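Local coordinates for fructokinase (Vibrio cholerae serotype O1, PDB 5EYN), which phosphorylates fructose with ATP as a PfkB-family sugar kinase, holding fructose, nucleotide and calcium in one active site, at residues H89-P94 against L127-S132; S154-I159 against V190-G195. All coordinates share one frame; numbering follows the deposited sequence.

Contacts 1 and 2 follow one another along the chain and lie about 18 Å apart, centre to centre. Contact 1 ties strand 86-93, outermost in the nine-stranded sheet within this chain, to the loop leading into strand 138-142; it is partly buried and lies away from the substrate sites. Contact 2 joins the helices 151-165 and 186-194 and is the more buried, although an exposed arginine lies over its buried phenylalanine. A proline-histidine CH-pi contact dominates the first, a cation-pi stack the second. Leu-127 and Ile-130 of contact 1 rest on helix 151-165, so this helix takes part in contact 2 and also carries the loop of contact 1.

Contact 1 (H89-P94 against L127-S132); sequences HLHFDP and LSDIPS
Pro-131 sets its CB squarely over one face of the His-89 imidazole, and this is the tight part of the contact. The carbon lies 3.7 Å from the ring centroid, only 7° off the ring normal, so all five ring atoms are at nearly the same range from it: a CH-pi contact. In His-89, chi1 of -60° sets CG beside the backbone N and anti to the carbonyl carbon, and chi2 then turns the face of the ring to the proline. Pro-131 is itself buried, whereas the histidine is partly exposed.

The second meeting is looser. The Asp-129 carboxylate lies obliquely by the partly exposed His-91 ring, the two planes 34° apart. Asp-129 OD1 makes a salt bridge with Arg-66 NE and also accepts the Gln-126 N-H, while the same arginine pairs with Asp-93 and so links Asp-129 of the loop to Asp-93 on the strand segment.

In the alpha/beta fold of the ribokinase clan, the loop here packs beside strand 86-93, the outermost of the large sheet within this chain, which is hydrogen-bonded to strand 61-68 through Gly-65 and Val-67. Leu-90 and Phe-92 pack on helix 71-82, while Phe-64 touches both His-89 and Pro-131, and Ile-130 reaches helix 151-165.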
loop_
_atom_site.group_PDB
_atom_site.type_symbol
_atom_site.label_atom_id
_atom_site.label_comp_id
_atom_site.label_asym_id
_atom_site.label_seq_id
_atom_site.Cartn_x
_atom_site.Cartn_y
_atom_site.Cartn_z
ATOM N N HIS A 89 12.739 20.106 -4.340
ATOM C CA HIS A 89 11.806 20.344 -3.240
ATOM C C HIS A 89 10.841 19.180 -3.001
ATOM O O HIS A 89 9.798 19.342 -2.372
ATOM C CB HIS A 89 11.032 21.630 -3.484
ATOM C CG HIS A 89 11.914 22.831 -3.592
ATOM N ND1 HIS A 89 12.501 23.419 -2.495
ATOM C CD2 HIS A 89 12.339 23.531 -4.668
ATOM C CE1 HIS A 89 13.242 24.437 -2.890
ATOM N NE2 HIS A 89 13.163 24.524 -4.206
ATOM N N LEU A 90 11.200 18.009 -3.503
ATOM C CA LEU A 90 10.522 16.788 -3.115
ATOM C C LEU A 90 11.240 16.225 -1.906
ATOM O O LEU A 90 12.414 15.871 -1.968
ATOM C CB LEU A 90 10.549 15.777 -4.245
ATOM C CG LEU A 90 9.938 14.423 -3.912
ATOM C CD1 LEU A 90 8.457 14.582 -3.601
ATOM C CD2 LEU A 90 10.166 13.456 -5.064
ATOM N N HIS A 91 10.540 16.174 -0.789
ATOM C CA HIS A 91 11.140 15.749 0.459
ATOM C C HIS A 91 10.608 14.414 0.882
ATOM O O HIS A 91 9.505 14.027 0.515
ATOM C CB HIS A 91 10.807 16.739 1.564
ATOM C CG HIS A 91 11.185 18.144 1.243
ATOM N ND1 HIS A 91 12.495 18.567 1.181
ATOM C CD2 HIS A 91 10.427 19.223 0.950
ATOM C CE1 HIS A 91 12.527 19.850 0.872
ATOM N NE2 HIS A 91 11.284 20.274 0.732
ATOM N N PHE A 92 11.386 13.737 1.711
ATOM C CA PHE A 92 10.951 12.495 2.304
ATOM C C PHE A 92 10.449 12.777 3.702
ATOM O O PHE A 92 11.184 13.310 4.541
ATOM C CB PHE A 92 12.113 11.503 2.293
ATOM C CG PHE A 92 12.586 11.188 0.910
ATOM C CD1 PHE A 92 12.050 10.117 0.219
ATOM C CD2 PHE A 92 13.512 11.995 0.277
ATOM C CE1 PHE A 92 12.454 9.832 -1.063
ATOM C CE2 PHE A 92 13.928 11.713 -1.017
ATOM C CZ PHE A 92 13.395 10.632 -1.686
ATOM N N ASP A 93 9.181 12.473 3.942
ATOM C CA ASP A 93 8.642 12.563 5.292
ATOM C C ASP A 93 9.309 11.510 6.161
ATOM O O ASP A 93 9.546 10.383 5.706
ATOM C CB ASP A 93 7.134 12.333 5.296
ATOM C CG ASP A 93 6.510 12.644 6.634
ATOM O OD1 ASP A 93 6.210 13.829 6.876
ATOM O OD2 ASP A 93 6.330 11.716 7.450
ATOM N N PRO A 94 9.612 11.866 7.414
ATOM C CA PRO A 94 10.319 10.916 8.279
ATOM C C PRO A 94 9.491 9.704 8.719
ATOM O O PRO A 94 10.068 8.683 9.078
ATOM C CB PRO A 94 10.710 11.773 9.493
ATOM C CG PRO A 94 9.798 12.942 9.460
ATOM C CD PRO A 94 9.497 13.203 8.030
ATOM N N LEU A 127 4.280 24.263 5.919
ATOM C CA LEU A 127 4.504 25.587 5.358
ATOM C C LEU A 127 5.945 25.755 4.895
ATOM O O LEU A 127 6.207 26.388 3.873
ATOM C CB LEU A 127 4.151 26.668 6.365
ATOM C CG LEU A 127 2.664 26.801 6.665
ATOM C CD1 LEU A 127 2.469 27.752 7.835
ATOM C CD2 LEU A 127 1.922 27.288 5.428
ATOM N N SER A 128 6.885 25.167 5.623
ATOM C CA SER A 128 8.292 25.326 5.272
ATOM C C SER A 128 8.694 24.519 4.039
ATOM O O SER A 128 9.808 24.676 3.548
ATOM C CB SER A 128 9.180 24.939 6.455
ATOM O OG SER A 128 8.980 23.587 6.823
ATOM N N ASP A 129 7.801 23.664 3.537
ATOM C CA ASP A 129 8.088 22.919 2.317
ATOM C C ASP A 129 7.853 23.754 1.063
ATOM O O ASP A 129 8.238 23.359 -0.026
ATOM C CB ASP A 129 7.202 21.676 2.220
ATOM C CG ASP A 129 7.472 20.659 3.314
ATOM O OD1 ASP A 129 6.546 19.876 3.592
ATOM O OD2 ASP A 129 8.592 20.612 3.868
ATOM N N ILE A 130 7.201 24.901 1.207
ATOM C CA ILE A 130 6.841 25.689 0.041
ATOM C C ILE A 130 8.085 26.435 -0.445
ATOM O O ILE A 130 8.746 27.094 0.342
ATOM C CB ILE A 130 5.748 26.707 0.382
ATOM C CG1 ILE A 130 4.493 25.999 0.912
ATOM C CG2 ILE A 130 5.420 27.553 -0.836
ATOM C CD1 ILE A 130 3.509 26.950 1.563
ATOM N N PRO A 131 8.414 26.342 -1.743
ATOM C CA PRO A 131 9.592 27.022 -2.291
ATOM C C PRO A 131 9.290 28.465 -2.646
ATOM O O PRO A 131 8.145 28.910 -2.594
ATOM C CB PRO A 131 9.894 26.226 -3.557
ATOM C CG PRO A 131 8.574 25.743 -3.995
ATOM C CD PRO A 131 7.763 25.488 -2.747
ATOM N N SER A 132 10.333 29.206 -2.977
ATOM C CA SER A 132 10.161 30.598 -3.349
ATOM C C SER A 132 9.555 30.670 -4.745
ATOM O O SER A 132 9.993 29.970 -5.664
ATOM C CB SER A 132 11.501 31.326 -3.313
ATOM O OG SER A 132 12.365 30.780 -4.294
#

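Contact 2 (S154-I159 against V190-G195); sequences STFAAI and VMRAVG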
loop_
_atom_site.group_PDB
_atom_site.type_symbol
_atom_site.label_atom_id
_atom_site.label_comp_id
_atom_site.label_asym_id
_atom_site.label_seq_id
_atom_site.Cartn_x
_atom_site.Cartn_y
_atom_site.Cartn_z
ATOM N N SER A 154 -1.403 24.098 4.290
ATOM C CA SER A 154 -0.138 24.435 3.639
ATOM C C SER A 154 -0.343 24.776 2.165
ATOM O O SER A 154 0.276 25.688 1.637
ATOM C CB SER A 154 0.872 23.291 3.753
ATOM O OG SER A 154 1.223 23.060 5.100
ATOM N N THR A 155 -1.232 24.049 1.518
ATOM C CA THR A 155 -1.469 24.228 0.109
ATOM C C THR A 155 -2.238 25.517 -0.125
ATOM O O THR A 155 -1.952 26.264 -1.042
ATOM C CB THR A 155 -2.210 23.001 -0.461
ATOM O OG1 THR A 155 -1.382 21.840 -0.319
ATOM C CG2 THR A 155 -2.517 23.213 -1.901
ATOM N N PHE A 156 -3.220 25.803 0.718
ATOM C CA PHE A 156 -3.878 27.105 0.609
ATOM C C PHE A 156 -2.889 28.264 0.819
ATOM O O PHE A 156 -3.004 29.301 0.164
ATOM C CB PHE A 156 -5.063 27.234 1.566
ATOM C CG PHE A 156 -6.321 26.604 1.047
ATOM C CD1 PHE A 156 -6.942 27.103 -0.077
ATOM C CD2 PHE A 156 -6.917 25.553 1.719
ATOM C CE1 PHE A 156 -8.110 26.535 -0.542
ATOM C CE2 PHE A 156 -8.080 24.989 1.251
ATOM C CZ PHE A 156 -8.680 25.479 0.125
ATOM N N ALA A 157 -1.920 28.095 1.711
ATOM C CA ALA A 157 -0.906 29.129 1.906
ATOM C C ALA A 157 -0.056 29.261 0.653
ATOM O O ALA A 157 0.258 30.366 0.238
ATOM C CB ALA A 157 -0.039 28.823 3.120
ATOM N N ALA A 158 0.309 28.138 0.043
ATOM C CA ALA A 158 1.094 28.180 -1.185
ATOM C C ALA A 158 0.333 28.928 -2.270
ATOM O O ALA A 158 0.898 29.751 -2.970
ATOM C CB ALA A 158 1.443 26.787 -1.651
ATOM N N ILE A 159 -0.955 28.651 -2.401
ATOM C CA ILE A 159 -1.786 29.356 -3.364
ATOM C C ILE A 159 -1.792 30.864 -3.080
ATOM O O ILE A 159 -1.589 31.663 -3.996
ATOM C CB ILE A 159 -3.213 28.800 -3.361
ATOM C CG1 ILE A 159 -3.226 27.372 -3.937
ATOM C CG2 ILE A 159 -4.130 29.680 -4.146
ATOM C CD1 ILE A 159 -4.524 26.651 -3.683
ATOM N N VAL A 190 -12.966 22.280 -1.622
ATOM C CA VAL A 190 -12.651 22.333 -3.042
ATOM C C VAL A 190 -13.171 23.634 -3.648
ATOM O O VAL A 190 -12.455 24.288 -4.413
ATOM C CB VAL A 190 -13.232 21.100 -3.763
ATOM C CG1 VAL A 190 -13.206 21.286 -5.269
ATOM C CG2 VAL A 190 -12.468 19.845 -3.341
ATOM N N MET A 191 -14.384 24.053 -3.292
ATOM C CA MET A 191 -14.902 25.274 -3.889
ATOM C C MET A 191 -14.140 26.508 -3.418
ATOM O O MET A 191 -14.045 27.485 -4.156
ATOM C CB MET A 191 -16.403 25.412 -3.650
ATOM C CG MET A 191 -17.201 24.343 -4.385
ATOM S SD MET A 191 -16.816 24.175 -6.143
ATOM C CE MET A 191 -17.556 25.665 -6.781
ATOM N N ARG A 192 -13.579 26.472 -2.211
ATOM C CA ARG A 192 -12.701 27.549 -1.763
ATOM C C ARG A 192 -11.499 27.677 -2.698
ATOM O O ARG A 192 -11.116 28.788 -3.065
ATOM C CB ARG A 192 -12.242 27.300 -0.324
ATOM C CG ARG A 192 -11.347 28.388 0.256
ATOM C CD ARG A 192 -10.837 27.998 1.641
ATOM N NE ARG A 192 -9.697 28.812 2.022
ATOM C CZ ARG A 192 -8.855 28.535 3.008
ATOM N NH1 ARG A 192 -9.020 27.454 3.745
ATOM N NH2 ARG A 192 -7.847 29.363 3.255
ATOM N N ALA A 193 -10.908 26.554 -3.097
ATOM C CA ALA A 193 -9.791 26.581 -4.029
ATOM C C ALA A 193 -10.238 27.031 -5.419
ATOM O O ALA A 193 -9.518 27.763 -6.093
ATOM C CB ALA A 193 -9.129 25.219 -4.100
ATOM N N VAL A 194 -11.403 26.584 -5.870
ATOM C CA VAL A 194 -11.925 27.040 -7.154
ATOM C C VAL A 194 -11.969 28.579 -7.198
ATOM O O VAL A 194 -11.662 29.194 -8.221
ATOM C CB VAL A 194 -13.324 26.449 -7.425
ATOM C CG1 VAL A 194 -13.992 27.122 -8.610
ATOM C CG2 VAL A 194 -13.218 24.943 -7.663
ATOM N N GLY A 195 -12.338 29.186 -6.075
ATOM C CA GLY A 195 -12.405 30.634 -5.975
ATOM C C GLY A 195 -11.074 31.358 -5.986
ATOM O O GLY A 195 -11.040 32.584 -6.122
#
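Phe-156 and Arg-192 make the main interaction, a cation-pi stack in which the guanidinium lies flat over one face of the ring. The planes differ by 9°, and Arg-192 CZ is 3.7 Å from the Phe-156 ring centroid, nearly on the ring normal. NH1 comes lowest over one side, 3.5 Å from Phe-156 CD2. The arginine reaches this position with CG anti to its own backbone N (chi1 -178°) and an extended chain onward to NE, which carries the charged group from one helix across to the other.

Two apolar contacts complete the grip. Arg-192 CD adds a CH-pi contact, 4.0 Å from the Phe-156 centroid, so aliphatic chain and charged head cover the same face. Ala-193 CB, 3.9 Å from Phe-156 CE1, lies off the ring plane on the side away from the arginine.

Separately, the backbone N of Ala-193 meets the ring edge in plane, 3.8 Å from Phe-156 CE1. The ring is thus wedged between the helices, under an exposed arginine.

Beneath it, helices 151-165 and 186-194 lie side by side on the parallel part of the central sheet, as in an alpha/beta fold: Ile-159 touches Leu-139 and Val-169, while Val-190, Ala-193 and Val-194 gather on Phe-171 of strand 168-172.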